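Local coordinates for protein thiosulfate sulfurtransferase TUM1 (Saccharomyces cerevisiae, PDB 3UTN) that transfers sulfur from NFS1 to UBA4 in the pathway for 2-thiolation of the wobble uridine of tRNAs, at residues A[51-56]-A[119-124]; A[65-70]-A[161-166]. One frame throughout, in Å; residues are numbered along the deposited sequence.

Contact 1 of 2, residues A[51-56]-A[119-124]; sequences DATWYL and YDRVGN
Asp51 CG stands opposite its backbone nitrogen (chi1 -178°). Arg121 CG stands opposite its carbonyl carbon (chi1 -63°), and the chain then runs extended, which brings NE to Asp51 OD2. The two side chains meet at about a right angle, with carboxylate and guanidinium planes steeply turned. Their salt bridge is long, with Asp51 OD2 3.4 Å from Arg121 NE. A water makes the closer link, donating to Asp51 OD2 and accepting from Arg121 NE in the guanidinium plane. Arg121 NH1 bonds to the carbonyl of Pro71.

Thr53 sits between the two charged residues. Its OG1 accepts a bent bond from Arg121 N at 2.6 Å (132° at the hydrogen). Thr53 OG1 also lies 2.4 Å from Asp51 OD1, so short that the exact geometry is doubtful. Asp51 OD1 accepts from Thr53 N, from above the carboxylate plane, which closes an Asx turn.

Where the strands end, Ala52 N bonds to Tyr119 O at 2.6 Å, nearly straight. Asp51 and Tyr119 pair as a parallel bridge. Asp51 CA lies over one face of the Tyr119 ring, 3.8 Å from its centroid, as a CH-pi contact. Val122 CG2 meets the edge of the Tyr55 ring, 3.5 Å from Tyr55 CE1. The Tyr55 hydroxyl bonds to Asp66 and lies against Arg121 CD. Within segment 119-124, Asp120 OD1 accepts from Gly123 N in an Asx motif, and Asp120 OD2 takes backbone N-H groups from Phe125, Ser126 and Ser127.

The two loops leave adjacent parallel strands, 47-51 and 115-119, at their C-terminal ends, as in the alpha/beta rhodanese fold. They belong to the N-terminal rhodanese domain, which lacks the catalytic cysteine. That cysteine, Cys282 of the C-terminal domain, has its side chain about 9 Å from that of Trp54.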
loop_
_atom_site.group_PDB
_atom_site.type_symbol
_atom_site.label_atom_id
_atom_site.label_comp_id
_atom_site.label_asym_id
_atom_site.label_seq_id
_atom_site.Cartn_x
_atom_site.Cartn_y
_atom_site.Cartn_z
ATOM N N ASP A 51 -4.465 -10.149 7.071
ATOM C CA ASP A 51 -3.541 -9.399 7.863
ATOM C C ASP A 51 -2.279 -9.247 7.033
ATOM O O ASP A 51 -1.566 -10.212 6.766
ATOM C CB ASP A 51 -3.266 -10.124 9.169
ATOM C CG ASP A 51 -2.340 -9.358 10.070
ATOM O OD1 ASP A 51 -1.927 -8.242 9.697
ATOM O OD2 ASP A 51 -2.024 -9.877 11.152
ATOM N N ALA A 52 -2.027 -8.017 6.612
ATOM C CA ALA A 52 -0.870 -7.710 5.802
ATOM C C ALA A 52 0.142 -6.989 6.655
ATOM O O ALA A 52 1.026 -6.299 6.148
ATOM C CB ALA A 52 -1.274 -6.859 4.625
ATOM N N THR A 53 0.010 -7.162 7.960
ATOM C CA THR A 53 0.864 -6.468 8.887
ATOM C C THR A 53 2.293 -6.688 8.492
ATOM O O THR A 53 2.739 -7.804 8.232
ATOM C CB THR A 53 0.642 -6.910 10.327
ATOM O OG1 THR A 53 -0.674 -6.532 10.716
ATOM C CG2 THR A 53 1.625 -6.229 11.242
ATOM N N TRP A 54 2.989 -5.580 8.400
ATOM C CA TRP A 54 4.377 -5.602 8.106
ATOM C C TRP A 54 4.914 -4.457 8.882
ATOM O O TRP A 54 4.305 -3.394 8.936
ATOM C CB TRP A 54 4.585 -5.425 6.619
ATOM C CG TRP A 54 6.030 -5.351 6.258
ATOM C CD1 TRP A 54 6.870 -6.395 5.897
ATOM C CD2 TRP A 54 6.862 -4.158 6.233
ATOM N NE1 TRP A 54 8.132 -5.934 5.650
ATOM C CE2 TRP A 54 8.196 -4.600 5.835
ATOM C CE3 TRP A 54 6.641 -2.808 6.486
ATOM C CZ2 TRP A 54 9.253 -3.715 5.705
ATOM C CZ3 TRP A 54 7.714 -1.927 6.348
ATOM C CH2 TRP A 54 8.988 -2.371 5.964
ATOM N N TYR A 55 6.056 -4.679 9.507
ATOM C CA TYR A 55 6.626 -3.695 10.388
ATOM C C TYR A 55 7.945 -3.229 9.847
ATOM O O TYR A 55 8.639 -3.980 9.179
ATOM C CB TYR A 55 6.858 -4.314 11.749
ATOM C CG TYR A 55 5.598 -4.726 12.445
ATOM C CD1 TYR A 55 4.558 -3.821 12.628
ATOM C CD2 TYR A 55 5.459 -6.006 12.955
ATOM C CE1 TYR A 55 3.405 -4.188 13.293
ATOM C CE2 TYR A 55 4.313 -6.382 13.623
ATOM C CZ TYR A 55 3.294 -5.467 13.790
ATOM O OH TYR A 55 2.159 -5.834 14.440
ATOM N N LEU A 56 8.281 -1.978 10.130
ATOM C CA LEU A 56 9.639 -1.533 9.930
ATOM C C LEU A 56 10.479 -2.362 10.872
ATOM O O LEU A 56 10.148 -2.460 12.052
ATOM C CB LEU A 56 9.776 -0.054 10.264
ATOM C CG LEU A 56 9.073 0.916 9.322
ATOM C CD1 LEU A 56 9.379 2.342 9.751
ATOM C CD2 LEU A 56 9.507 0.679 7.883
ATOM N N TYR A 119 -5.987 -5.830 6.212
ATOM C CA TYR A 119 -5.737 -4.914 7.277
ATOM C C TYR A 119 -4.317 -5.138 7.691
ATOM O O TYR A 119 -3.656 -6.063 7.229
ATOM C CB TYR A 119 -6.696 -5.173 8.430
ATOM C CG TYR A 119 -6.575 -6.531 9.067
ATOM C CD1 TYR A 119 -7.168 -7.655 8.492
ATOM C CD2 TYR A 119 -5.871 -6.690 10.248
ATOM C CE1 TYR A 119 -7.060 -8.896 9.090
ATOM C CE2 TYR A 119 -5.768 -7.918 10.857
ATOM C CZ TYR A 119 -6.364 -9.012 10.277
ATOM O OH TYR A 119 -6.247 -10.220 10.895
ATOM N N ASP A 120 -3.842 -4.265 8.551
ATOM C CA ASP A 120 -2.571 -4.491 9.174
ATOM C C ASP A 120 -2.678 -3.950 10.575
ATOM O O ASP A 120 -3.642 -3.254 10.902
ATOM C CB ASP A 120 -1.441 -3.852 8.363
ATOM C CG ASP A 120 -1.568 -2.357 8.241
ATOM O OD1 ASP A 120 -2.152 -1.711 9.132
ATOM O OD2 ASP A 120 -1.053 -1.815 7.252
ATOM N N ARG A 121 -1.702 -4.272 11.407
ATOM C CA ARG A 121 -1.769 -3.878 12.798
ATOM C C ARG A 121 -1.281 -2.471 13.012
ATOM O O ARG A 121 -1.490 -1.898 14.073
ATOM C CB ARG A 121 -0.974 -4.847 13.650
ATOM C CG ARG A 121 -1.566 -6.225 13.583
ATOM C CD ARG A 121 -0.744 -7.232 14.345
ATOM N NE ARG A 121 -1.352 -8.540 14.179
ATOM C CZ ARG A 121 -2.438 -8.945 14.826
ATOM N NH1 ARG A 121 -3.035 -8.146 15.694
ATOM N NH2 ARG A 121 -2.927 -10.151 14.600
ATOM N N VAL A 122 -0.625 -1.915 12.005
ATOM C CA VAL A 122 -0.043 -0.591 12.145
ATOM C C VAL A 122 -1.108 0.462 11.913
ATOM O O VAL A 122 -1.258 1.395 12.701
ATOM C CB VAL A 122 1.141 -0.393 11.189
ATOM C CG1 VAL A 122 1.680 1.031 11.280
ATOM C CG2 VAL A 122 2.228 -1.394 11.522
ATOM N N GLY A 123 -1.864 0.288 10.841
ATOM C CA GLY A 123 -2.897 1.234 10.489
ATOM C C GLY A 123 -2.616 1.759 9.111
ATOM O O GLY A 123 -1.938 2.769 8.952
ATOM N N ASN A 124 -3.113 1.047 8.111
ATOM C CA ASN A 124 -2.956 1.470 6.726
ATOM C C ASN A 124 -1.521 1.735 6.389
ATOM O O ASN A 124 -1.169 2.761 5.809
ATOM C CB ASN A 124 -3.800 2.694 6.464
ATOM C CG ASN A 124 -5.251 2.362 6.479
ATOM O OD1 ASN A 124 -5.648 1.357 5.904
ATOM N ND2 ASN A 124 -6.049 3.181 7.135
HETATM O O HOH W 1 0.269 -9.317 12.189
#

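Contact 2 of 2, residues A[65-70]-A[161-166]; sequences VDFLTK and SKVAAF
Leu68 O accepts a hydrogen bond from Val163 N at 2.6 Å, in the carbonyl plane, and Lys162 CA adds a CA-H...O contact to the same oxygen. Leu68 lies in the last turn of helix 63-69, whose end faces segment 161-166. That turn is tied down at Val65 O, which Thr69 grips twice, by its backbone N and by its hydroxyl OG1, the latter at 2.6 Å and from above the carbonyl plane.

Apolar side chains make most of the other contacts. The Phe67 ring meets Ala165 O at its edge, in plane, with Phe67 CE2 3.1 Å from that oxygen. Phe67 CG stands anti to the backbone N (chi1 172°), which carries the ring to segment 161-166. There Phe67 CD2 lies at the edge of the Phe166 ring, 3.7 Å from Phe166 CD1. Phe78 meets both rings, and Arg72 makes a cation-pi contact with Phe67. Replacing Phe67 by an alanine would probably open a gap beside Phe166 and Val163 and leave Arg72 without its aromatic partner.

Leu68 uses both branches. Its CD1 touches Phe166 CE1, while its CD2 touches Val163 CG2 at 3.8 Å. At the outer end, the bent Lys162 chain lays its CD against Thr69 CB at 3.7 Å. A water bonds to Thr69 O and only weakly to Lys162 NZ.

The contact thus fastens the loop after helix 148-153 to the end of helix 63-69. One direct backbone hydrogen bond crosses between the segments, and the chemistry implies that apolar side chains carry most of the remaining attachment.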
loop_
_atom_site.group_PDB
_atom_site.type_symbol
_atom_site.label_atom_id
_atom_site.label_comp_id
_atom_site.label_asym_id
_atom_site.label_seq_id
_atom_site.Cartn_x
_atom_site.Cartn_y
_atom_site.Cartn_z
ATOM N N VAL A 65 4.589 -13.232 14.053
ATOM C CA VAL A 65 4.217 -13.578 15.418
ATOM C C VAL A 65 2.964 -12.810 15.803
ATOM O O VAL A 65 2.058 -13.358 16.423
ATOM C CB VAL A 65 5.357 -13.292 16.412
ATOM C CG1 VAL A 65 4.843 -13.232 17.846
ATOM C CG2 VAL A 65 6.422 -14.364 16.284
ATOM N N ASP A 66 2.912 -11.542 15.410
ATOM C CA ASP A 66 1.747 -10.725 15.709
ATOM C C ASP A 66 0.511 -11.276 15.056
ATOM O O ASP A 66 -0.551 -11.289 15.654
ATOM C CB ASP A 66 1.980 -9.283 15.314
ATOM C CG ASP A 66 2.864 -8.578 16.295
ATOM O OD1 ASP A 66 3.353 -9.258 17.222
ATOM O OD2 ASP A 66 3.055 -7.360 16.156
ATOM N N PHE A 67 0.653 -11.769 13.835
ATOM C CA PHE A 67 -0.494 -12.378 13.216
ATOM C C PHE A 67 -0.933 -13.594 14.010
ATOM O O PHE A 67 -2.117 -13.790 14.272
ATOM C CB PHE A 67 -0.198 -12.820 11.800
ATOM C CG PHE A 67 -1.309 -13.615 11.218
ATOM C CD1 PHE A 67 -2.437 -12.974 10.728
ATOM C CD2 PHE A 67 -1.271 -15.001 11.229
ATOM C CE1 PHE A 67 -3.487 -13.700 10.204
ATOM C CE2 PHE A 67 -2.328 -15.730 10.716
ATOM C CZ PHE A 67 -3.430 -15.080 10.195
ATOM N N LEU A 68 0.046 -14.411 14.370
ATOM C CA LEU A 68 -0.218 -15.712 14.947
ATOM C C LEU A 68 -0.713 -15.606 16.363
ATOM O O LEU A 68 -1.492 -16.431 16.808
ATOM C CB LEU A 68 1.047 -16.551 14.923
ATOM C CG LEU A 68 1.537 -16.891 13.518
ATOM C CD1 LEU A 68 2.953 -17.412 13.615
ATOM C CD2 LEU A 68 0.636 -17.905 12.837
ATOM N N THR A 69 -0.264 -14.582 17.069
ATOM C CA THR A 69 -0.418 -14.576 18.509
ATOM C C THR A 69 -1.171 -13.369 19.001
ATOM O O THR A 69 -1.551 -13.321 20.148
ATOM C CB THR A 69 0.949 -14.622 19.212
ATOM O OG1 THR A 69 1.651 -13.409 18.944
ATOM C CG2 THR A 69 1.761 -15.788 18.698
ATOM N N LYS A 70 -1.363 -12.384 18.137
ATOM C CA LYS A 70 -2.147 -11.226 18.507
ATOM C C LYS A 70 -3.486 -11.295 17.814
ATOM O O LYS A 70 -3.607 -11.905 16.744
ATOM C CB LYS A 70 -1.406 -9.934 18.178
ATOM C CG LYS A 70 -0.247 -9.670 19.122
ATOM C CD LYS A 70 0.449 -8.368 18.783
ATOM C CE LYS A 70 1.567 -8.068 19.769
ATOM N NZ LYS A 70 2.601 -9.136 19.745
ATOM N N SER A 161 -7.414 -15.906 19.300
ATOM C CA SER A 161 -6.785 -17.201 19.433
ATOM C C SER A 161 -5.393 -17.114 18.848
ATOM O O SER A 161 -5.152 -16.418 17.856
ATOM C CB SER A 161 -7.578 -18.280 18.704
ATOM O OG SER A 161 -7.360 -18.180 17.311
ATOM N N LYS A 162 -4.469 -17.811 19.480
ATOM C CA LYS A 162 -3.158 -17.927 18.928
ATOM C C LYS A 162 -3.265 -19.020 17.893
ATOM O O LYS A 162 -3.952 -20.016 18.094
ATOM C CB LYS A 162 -2.145 -18.220 20.021
ATOM C CG LYS A 162 -2.292 -17.223 21.155
ATOM C CD LYS A 162 -0.965 -16.694 21.631
ATOM C CE LYS A 162 -1.142 -15.454 22.484
ATOM N NZ LYS A 162 -2.295 -15.591 23.411
ATOM N N VAL A 163 -2.661 -18.789 16.745
ATOM C CA VAL A 163 -2.710 -19.772 15.689
ATOM C C VAL A 163 -1.287 -20.110 15.315
ATOM O O VAL A 163 -0.353 -19.409 15.696
ATOM C CB VAL A 163 -3.523 -19.290 14.463
ATOM C CG1 VAL A 163 -5.002 -19.195 14.809
ATOM C CG2 VAL A 163 -2.992 -17.968 13.926
ATOM N N ALA A 164 -1.128 -21.206 14.598
ATOM C CA ALA A 164 0.183 -21.663 14.193
ATOM C C ALA A 164 0.165 -21.802 12.683
ATOM O O ALA A 164 0.866 -22.629 12.102
ATOM C CB ALA A 164 0.507 -22.987 14.866
ATOM N N ALA A 165 -0.662 -20.980 12.050
ATOM C CA ALA A 165 -0.796 -20.986 10.608
ATOM C C ALA A 165 -1.087 -19.571 10.151
ATOM O O ALA A 165 -1.785 -18.820 10.831
ATOM C CB ALA A 165 -1.903 -21.933 10.174
ATOM N N PHE A 166 -0.530 -19.211 9.003
ATOM C CA PHE A 166 -0.766 -17.904 8.414
ATOM C C PHE A 166 -2.053 -17.898 7.652
ATOM O O PHE A 166 -2.453 -16.886 7.088
ATOM C CB PHE A 166 0.388 -17.517 7.517
ATOM C CG PHE A 166 1.639 -17.280 8.268
ATOM C CD1 PHE A 166 1.637 -16.435 9.368
ATOM C CD2 PHE A 166 2.807 -17.915 7.905
ATOM C CE1 PHE A 166 2.792 -16.218 10.081
ATOM C CE2 PHE A 166 3.966 -17.701 8.618
ATOM C CZ PHE A 166 3.954 -16.853 9.708
HETATM O O HOH W 2 -3.771 -13.644 21.236
#

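How the contacts relate
Contact 1 is a buried contact near the strand ends of the N-terminal sheet. Contact 2 is a surface contact, farther from the centre of the chain. Helix 63-69 connects them. Its Asp66 shares a hydrogen bond with the Tyr55 hydroxyl of contact 1, and its Phe67 touches Asp51 with CD1 and segment 161-166 with its CD2-CE2 edge. The chemistry follows the place. In contact 1, charged and hydroxyl groups are joined inside the protein by hydrogen bonds, a long salt bridge and a water. In contact 2, aromatic and aliphatic groups dominate, and the exposed Lys162 lies along Thr69. Along the chain, the segments of the two contacts alternate.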